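PDB 6CUQ: macrophage migration inhibitory factor-like protein from Entamoeba histolytica, which belongs to the macrophage migration inhibitory factor family, whose members are small alpha/beta proteins that assemble as trimers. Local coordinates for residues B[26-31]-B[88-93]; B[10-15]-B[34-39]. One frame throughout, in Å; residues are numbered along the deposited sequence.

Helix 22-40 takes part in both contacts, lending an earlier turn to contact 1 and a later one to contact 2. Contact 1 joins it to helix 80-95, its antiparallel neighbour, on one face of the four-stranded sheet; contact 2 seats it on strand 11-16 of that sheet. Both are largely buried and apolar, and neither has a hydrogen bond across it. They differ at their margins: contact 1 includes the partly exposed Glu-31, whereas every touching residue of contact 2 is buried. Their centres lie about 10 Å apart, and they meet directly where Ile-28 CG2 packs 3.9 Å from Ile-14 CD1, making one continuous core.

Contact 1. Residues B[26-31]-B[88-93]; sequences KEIAHE and CKLLEQ
The carboxylate of Glu-31 is the one flat side-chain group among the residues that touch here, and it stays apart from Leu-90: the glutamate meets that leucine with its aliphatic stem. CB of Glu-31 lies 3.8 Å from Leu-90 CD2 and 3.9 Å from Leu-90 CD1, and CG adds a looser contact with CD1, the two side chains meeting at a slant. A bend in the glutamate chain (chi2 -59°) carries the acid onward, to a long, weak ion pair with Lys-34. The CB of Leu-90 points at the other helix, and with CG opposite the backbone N (chi1 172°) both methyls rest against Glu-31. There CD2 also rests 3.8 Å from Ile-28 O, a carbonyl within helix 22-40.

Deeper in, Ile-28 and Leu-91 meet at about a right angle. A single methyl, Leu-91 CD2, touches both branches of the isoleucine: it is 3.9 Å from Ile-28 CD1 and 4.0 Å from Ile-28 CG2. The branched isoleucine suits this place, since its neighbours in the sheet include Ile-14, Leu-16 and Val-51, while Leu-91 leans on Ala-66, Ile-68 and Ile-102.

The segments run nearly antiparallel, at 163°, with their axes 10.6 Å apart at closest approach. This is the helix pair that covers one side of the four-stranded sheet in the MIF fold. Beside the apolar contact, Glu-27 forms a salt bridge with Lys-94, a second tie between the same two helices.

With no hydrogen bond between the segments, cohesion here comes from methyl packing and the exclusion of water. Glu-31 suits the margin because its methylenes complete the apolar surface while its charge is turned elsewhere, so the acid is not pressed against Leu-90.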
ATOM      1  N   LYS B  26      -6.749  14.662   8.379  1.00 51.95           N
ATOM      2  CA  LYS B  26      -5.972  15.734   7.778  1.00 56.48           C
ATOM      3  C   LYS B  26      -4.821  16.132   8.692  1.00 57.83           C
ATOM      4  O   LYS B  26      -3.691  16.331   8.230  1.00 59.39           O
ATOM      5  CB  LYS B  26      -6.857  16.947   7.458  1.00 48.39           C
ATOM      6  CG  LYS B  26      -7.967  16.681   6.453  1.00 50.86           C
ATOM      7  CD  LYS B  26      -8.658  17.996   6.099  1.00 67.92           C
ATOM      8  CE  LYS B  26      -9.997  17.816   5.391  1.00 75.85           C
ATOM      9  NZ  LYS B  26     -11.117  17.699   6.392  1.00 80.95           N
ATOM     10  N   GLU B  27      -5.081  16.219   9.998  1.00 53.57           N
ATOM     11  CA  GLU B  27      -4.018  16.603  10.918  1.00 57.54           C
ATOM     12  C   GLU B  27      -2.902  15.568  10.913  1.00 64.48           C
ATOM     13  O   GLU B  27      -1.715  15.918  10.989  1.00 67.78           O
ATOM     14  CB  GLU B  27      -4.586  16.784  12.318  1.00 66.92           C
ATOM     15  CG  GLU B  27      -5.398  18.058  12.517  1.00 72.65           C
ATOM     16  CD  GLU B  27      -6.116  18.053  13.863  1.00 76.72           C
ATOM     17  OE1 GLU B  27      -5.690  17.296  14.759  1.00 69.36           O
ATOM     18  OE2 GLU B  27      -7.105  18.797  14.025  1.00 78.17           O
ATOM     19  N   ILE B  28      -3.268  14.289  10.805  1.00 55.44           N
ATOM     20  CA  ILE B  28      -2.278  13.219  10.714  1.00 58.46           C
ATOM     21  C   ILE B  28      -1.441  13.375   9.446  1.00 58.09           C
ATOM     22  O   ILE B  28      -0.205  13.318   9.491  1.00 63.11           O
ATOM     23  CB  ILE B  28      -2.974  11.844  10.777  1.00 51.28           C
ATOM     24  CG1 ILE B  28      -3.468  11.571  12.198  1.00 52.88           C
ATOM     25  CG2 ILE B  28      -2.059  10.740  10.264  1.00 44.34           C
ATOM     26  CD1 ILE B  28      -4.351  10.331  12.329  1.00 51.07           C
ATOM     27  N   ALA B  29      -2.097  13.590   8.300  1.00 51.62           N
ATOM     28  CA  ALA B  29      -1.350  13.788   7.055  1.00 56.30           C
ATOM     29  C   ALA B  29      -0.417  14.988   7.156  1.00 55.65           C
ATOM     30  O   ALA B  29       0.741  14.927   6.727  1.00 58.49           O
ATOM     31  CB  ALA B  29      -2.307  13.980   5.874  1.00 51.16           C
ATOM     32  N   HIS B  30      -0.917  16.096   7.712  1.00 57.24           N
ATOM     33  CA  HIS B  30      -0.111  17.300   7.872  1.00 53.36           C
ATOM     34  C   HIS B  30       1.111  17.043   8.759  1.00 59.85           C
ATOM     35  O   HIS B  30       2.250  17.320   8.369  1.00 65.69           O
ATOM     36  CB  HIS B  30      -0.989  18.408   8.453  1.00 58.65           C
ATOM     37  CG  HIS B  30      -0.242  19.665   8.780  1.00 75.55           C
ATOM     38  ND1 HIS B  30       0.311  20.473   7.809  1.00 76.51           N
ATOM     39  CD2 HIS B  30       0.056  20.246   9.969  1.00 79.52           C
ATOM     40  CE1 HIS B  30       0.909  21.503   8.385  1.00 80.00           C
ATOM     41  NE2 HIS B  30       0.766  21.392   9.694  1.00 82.12           N
ATOM     42  N   GLU B  31       0.888  16.488   9.954  1.00 67.16           N
ATOM     43  CA  GLU B  31       1.995  16.225  10.870  1.00 65.50           C
ATOM     44  C   GLU B  31       2.961  15.198  10.292  1.00 65.15           C
ATOM     45  O   GLU B  31       4.170  15.269  10.539  1.00 67.67           O
ATOM     46  CB  GLU B  31       1.461  15.742  12.216  1.00 70.20           C
ATOM     47  CG  GLU B  31       0.794  16.810  13.035  1.00 68.95           C
ATOM     48  CD  GLU B  31       1.712  17.963  13.349  1.00 73.65           C
ATOM     49  OE1 GLU B  31       2.931  17.741  13.555  1.00 69.04           O
ATOM     50  OE2 GLU B  31       1.196  19.093  13.429  1.00 85.13           O
ATOM     51  N   CYS B  88       4.685   6.864  15.963  1.00 63.14           N
ATOM     52  CA  CYS B  88       3.937   6.201  17.027  1.00 74.71           C
ATOM     53  C   CYS B  88       3.394   7.218  18.022  1.00 80.84           C
ATOM     54  O   CYS B  88       2.261   7.081  18.503  1.00 80.14           O
ATOM     55  CB  CYS B  88       4.815   5.154  17.721  1.00 78.08           C
ATOM     56  SG  CYS B  88       5.093   3.669  16.713  1.00 75.69           S
ATOM     57  N   LYS B  89       4.168   8.269  18.311  1.00 82.33           N
ATOM     58  CA  LYS B  89       3.665   9.324  19.186  1.00 75.79           C
ATOM     59  C   LYS B  89       2.530  10.081  18.518  1.00 70.27           C
ATOM     60  O   LYS B  89       1.559  10.466  19.184  1.00 70.50           O
ATOM     61  CB  LYS B  89       4.796  10.271  19.583  1.00 74.92           C
ATOM     62  N   LEU B  90       2.610  10.259  17.200  1.00 68.36           N
ATOM     63  CA  LEU B  90       1.559  10.959  16.468  1.00 70.26           C
ATOM     64  C   LEU B  90       0.243  10.175  16.462  1.00 73.46           C
ATOM     65  O   LEU B  90      -0.816  10.730  16.779  1.00 67.18           O
ATOM     66  CB  LEU B  90       2.027  11.261  15.040  1.00 58.12           C
ATOM     67  CG  LEU B  90       0.884  11.826  14.198  1.00 55.94           C
ATOM     68  CD1 LEU B  90       0.440  13.112  14.853  1.00 51.24           C
ATOM     69  CD2 LEU B  90       1.231  12.026  12.709  1.00 54.30           C
ATOM     70  N   LEU B  91       0.279   8.896  16.056  1.00 75.21           N
ATOM     71  CA  LEU B  91      -0.962   8.114  15.993  1.00 70.76           C
ATOM     72  C   LEU B  91      -1.536   7.863  17.377  1.00 71.98           C
ATOM     73  O   LEU B  91      -2.754   7.725  17.526  1.00 75.15           O
ATOM     74  CB  LEU B  91      -0.747   6.787  15.264  1.00 61.58           C
ATOM     75  CG  LEU B  91      -0.444   6.951  13.773  1.00 59.62           C
ATOM     76  CD1 LEU B  91      -0.645   5.658  13.026  1.00 58.39           C
ATOM     77  CD2 LEU B  91      -1.259   8.074  13.155  1.00 57.50           C
ATOM     78  N   GLU B  92      -0.684   7.785  18.391  1.00 73.53           N
ATOM     79  CA  GLU B  92      -1.194   7.712  19.751  1.00 77.47           C
ATOM     80  C   GLU B  92      -1.906   9.006  20.143  1.00 73.91           C
ATOM     81  O   GLU B  92      -3.001   8.972  20.723  1.00 72.55           O
ATOM     82  CB  GLU B  92      -0.050   7.395  20.714  1.00 78.84           C
ATOM     83  CG  GLU B  92      -0.503   6.992  22.099  1.00 98.75           C
ATOM     84  CD  GLU B  92      -0.978   8.173  22.923  1.00112.01           C
ATOM     85  OE1 GLU B  92      -0.340   9.250  22.845  1.00113.36           O
ATOM     86  OE2 GLU B  92      -1.997   8.022  23.633  1.00113.84           O
ATOM     87  N   GLN B  93      -1.307  10.158  19.832  1.00 66.36           N
ATOM     88  CA  GLN B  93      -1.886  11.418  20.291  1.00 74.72           C
ATOM     89  C   GLN B  93      -3.201  11.708  19.575  1.00 70.70           C
ATOM     90  O   GLN B  93      -4.158  12.180  20.200  1.00 70.89           O
ATOM     91  CB  GLN B  93      -0.912  12.578  20.074  1.00 73.52           C
ATOM     92  CG  GLN B  93      -1.600  13.938  20.168  1.00 86.06           C
ATOM     93  CD  GLN B  93      -0.914  15.019  19.348  1.00101.94           C
ATOM     94  OE1 GLN B  93       0.309  15.032  19.204  1.00104.67           O
ATOM     95  NE2 GLN B  93      -1.712  15.935  18.798  1.00102.66           N
TER

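Contact 2. Residues B[10-15]-B[34-39]; sequences PHALIT and KILSEV
Leu-36 reaches strand 11-16 with its CG set opposite its own carbonyl carbon (chi1 -71°) and the chain drawn out through CD1 (chi2 174°), a shape that extends the fork from the helix and gives each methyl its own target. CD1 sits 3.9 Å from Ala-12 CB and equally far from Ala-12 N, so it lies against backbone as well as side chain; His-11 C is 4.1 Å away. CD2 meets Pro-10 CB at 4.2 Å, on the rigid, apolar ring that leads into the strand.

Alanine suits its position: its short side chain lets the leucine methyl come down close to the strand, beside Tyr-87 of helix 80-95, which touches both Ala-12 and Leu-36. His-11 turns its CB the other way, and its ring stacks with Phe-67 of the second subunit. One side of the strand therefore faces the helices while the other serves the trimer.

Helix 22-40 is the crossover of a beta-alpha-beta unit whose strands, 11-16 and 48-53, are parallel neighbours. Strand backbone polar groups find hydrogen bonds within the sheet, as between Ala-12 and Ala-48, so that between these two segments the contact is purely apolar, while Glu-38 on the same helix forms a salt bridge with Arg-86 of helix 80-95.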
ATOM      1  N   PRO B  10      10.430  12.014   0.226  1.00 85.69           N
ATOM      2  CA  PRO B  10       9.807  11.053   1.153  1.00 78.66           C
ATOM      3  C   PRO B  10       8.287  10.980   1.042  1.00 68.00           C
ATOM      4  O   PRO B  10       7.597  11.979   0.807  1.00 73.80           O
ATOM      5  CB  PRO B  10      10.238  11.565   2.535  1.00 78.84           C
ATOM      6  CG  PRO B  10      10.542  13.009   2.333  1.00 84.45           C
ATOM      7  CD  PRO B  10      10.921  13.229   0.902  1.00 77.12           C
ATOM      8  N   HIS B  11       7.764   9.759   1.225  1.00 61.36           N
ATOM      9  CA  HIS B  11       6.324   9.513   1.192  1.00 63.69           C
ATOM     10  C   HIS B  11       5.925   8.553   2.307  1.00 64.96           C
ATOM     11  O   HIS B  11       6.638   7.578   2.592  1.00 59.26           O
ATOM     12  CB  HIS B  11       5.866   8.926  -0.156  1.00 61.14           C
ATOM     13  CG  HIS B  11       4.379   8.744  -0.269  1.00 69.95           C
ATOM     14  ND1 HIS B  11       3.722   7.630   0.208  1.00 71.19           N
ATOM     15  CD2 HIS B  11       3.419   9.545  -0.795  1.00 70.44           C
ATOM     16  CE1 HIS B  11       2.427   7.750  -0.022  1.00 69.17           C
ATOM     17  NE2 HIS B  11       2.217   8.900  -0.635  1.00 69.53           N
ATOM     18  N   ALA B  12       4.774   8.823   2.927  1.00 59.13           N
ATOM     19  CA  ALA B  12       4.227   7.949   3.963  1.00 60.40           C
ATOM     20  C   ALA B  12       2.794   7.608   3.599  1.00 64.89           C
ATOM     21  O   ALA B  12       1.952   8.505   3.471  1.00 56.06           O
ATOM     22  CB  ALA B  12       4.282   8.587   5.355  1.00 48.84           C
ATOM     23  N   LEU B  13       2.536   6.318   3.397  1.00 65.57           N
ATOM     24  CA  LEU B  13       1.193   5.787   3.226  1.00 58.52           C
ATOM     25  C   LEU B  13       0.789   5.181   4.567  1.00 61.13           C
ATOM     26  O   LEU B  13       1.339   4.154   4.983  1.00 65.11           O
ATOM     27  CB  LEU B  13       1.131   4.748   2.104  1.00 60.37           C
ATOM     28  CG  LEU B  13      -0.185   4.598   1.331  1.00 58.03           C
ATOM     29  CD1 LEU B  13      -0.045   3.600   0.194  1.00 59.63           C
ATOM     30  CD2 LEU B  13      -1.329   4.204   2.253  1.00 48.58           C
ATOM     31  N   ILE B  14      -0.154   5.829   5.241  1.00 62.01           N
ATOM     32  CA  ILE B  14      -0.606   5.439   6.569  1.00 58.44           C
ATOM     33  C   ILE B  14      -1.954   4.754   6.402  1.00 57.69           C
ATOM     34  O   ILE B  14      -2.935   5.370   5.958  1.00 56.19           O
ATOM     35  CB  ILE B  14      -0.710   6.644   7.509  1.00 55.78           C
ATOM     36  CG1 ILE B  14       0.642   7.360   7.581  1.00 55.02           C
ATOM     37  CG2 ILE B  14      -1.159   6.186   8.901  1.00 54.45           C
ATOM     38  CD1 ILE B  14       0.617   8.670   8.344  1.00 51.53           C
ATOM     39  N   THR B  15      -1.988   3.470   6.721  1.00 50.49           N
ATOM     40  CA  THR B  15      -3.207   2.678   6.721  1.00 53.71           C
ATOM     41  C   THR B  15      -3.549   2.443   8.185  1.00 55.69           C
ATOM     42  O   THR B  15      -2.804   1.762   8.896  1.00 49.41           O
ATOM     43  CB  THR B  15      -2.988   1.370   5.960  1.00 59.91           C
ATOM     44  OG1 THR B  15      -2.481   1.655   4.647  1.00 66.35           O
ATOM     45  CG2 THR B  15      -4.269   0.528   5.892  1.00 50.96           C
ATOM     46  N   LYS B  34       5.301  17.035   8.072  1.00 54.69           N
ATOM     47  CA  LYS B  34       6.281  17.749   8.892  1.00 64.36           C
ATOM     48  C   LYS B  34       7.335  16.796   9.446  1.00 75.28           C
ATOM     49  O   LYS B  34       8.535  17.101   9.420  1.00 88.85           O
ATOM     50  CB  LYS B  34       5.596  18.505  10.036  1.00 70.36           C
ATOM     51  CG  LYS B  34       5.027  19.869   9.660  1.00 78.55           C
ATOM     52  CD  LYS B  34       4.135  20.413  10.751  1.00 83.96           C
ATOM     53  CE  LYS B  34       4.936  20.921  11.919  1.00 87.28           C
ATOM     54  NZ  LYS B  34       4.045  21.109  13.092  1.00 92.28           N
ATOM     55  N   ILE B  35       6.899  15.637   9.959  1.00 77.43           N
ATOM     56  CA  ILE B  35       7.825  14.647  10.518  1.00 76.15           C
ATOM     57  C   ILE B  35       8.825  14.197   9.467  1.00 76.05           C
ATOM     58  O   ILE B  35      10.038  14.174   9.707  1.00 79.75           O
ATOM     59  CB  ILE B  35       7.049  13.435  11.065  1.00 69.69           C
ATOM     60  CG1 ILE B  35       6.298  13.765  12.351  1.00 69.65           C
ATOM     61  CG2 ILE B  35       7.992  12.260  11.275  1.00 70.68           C
ATOM     62  CD1 ILE B  35       5.409  12.610  12.823  1.00 56.83           C
ATOM     63  N   LEU B  36       8.324  13.841   8.280  1.00 75.46           N
ATOM     64  CA  LEU B  36       9.190  13.410   7.189  1.00 72.47           C
ATOM     65  C   LEU B  36      10.228  14.475   6.874  1.00 81.24           C
ATOM     66  O   LEU B  36      11.427  14.186   6.779  1.00 93.25           O
ATOM     67  CB  LEU B  36       8.331  13.120   5.959  1.00 69.86           C
ATOM     68  CG  LEU B  36       7.467  11.863   6.047  1.00 60.02           C
ATOM     69  CD1 LEU B  36       6.565  11.751   4.849  1.00 53.65           C
ATOM     70  CD2 LEU B  36       8.357  10.622   6.133  1.00 54.56           C
ATOM     71  N   SER B  37       9.783  15.730   6.739  1.00 70.01           N
ATOM     72  CA  SER B  37      10.690  16.804   6.365  1.00 60.90           C
ATOM     73  C   SER B  37      11.719  17.069   7.456  1.00 74.07           C
ATOM     74  O   SER B  37      12.904  17.279   7.165  1.00 79.05           O
ATOM     75  CB  SER B  37       9.881  18.069   6.043  1.00 72.29           C
ATOM     76  OG  SER B  37      10.459  19.238   6.616  1.00 89.64           O
ATOM     77  N   GLU B  38      11.292  17.055   8.720  1.00 75.52           N
ATOM     78  CA  GLU B  38      12.217  17.379   9.804  1.00 80.79           C
ATOM     79  C   GLU B  38      13.238  16.266  10.012  1.00 80.91           C
ATOM     80  O   GLU B  38      14.412  16.536  10.300  1.00 80.61           O
ATOM     81  CB  GLU B  38      11.437  17.674  11.085  1.00 88.63           C
ATOM     82  CG  GLU B  38      10.589  18.939  10.994  1.00 98.43           C
ATOM     83  CD  GLU B  38       9.533  19.046  12.081  1.00102.35           C
ATOM     84  OE1 GLU B  38       9.536  18.216  13.011  1.00 97.49           O
ATOM     85  OE2 GLU B  38       8.689  19.965  11.990  1.00104.16           O
ATOM     86  N   VAL B  39      12.814  15.011   9.888  1.00 79.19           N
ATOM     87  CA  VAL B  39      13.705  13.893  10.191  1.00 81.20           C
ATOM     88  C   VAL B  39      14.528  13.473   8.972  1.00 81.72           C
ATOM     89  O   VAL B  39      15.749  13.314   9.061  1.00 84.95           O
ATOM     90  CB  VAL B  39      12.885  12.714  10.758  1.00 82.35           C
ATOM     91  CG1 VAL B  39      13.774  11.485  10.959  1.00 81.66           C
ATOM     92  CG2 VAL B  39      12.184  13.124  12.064  1.00 79.98           C
TER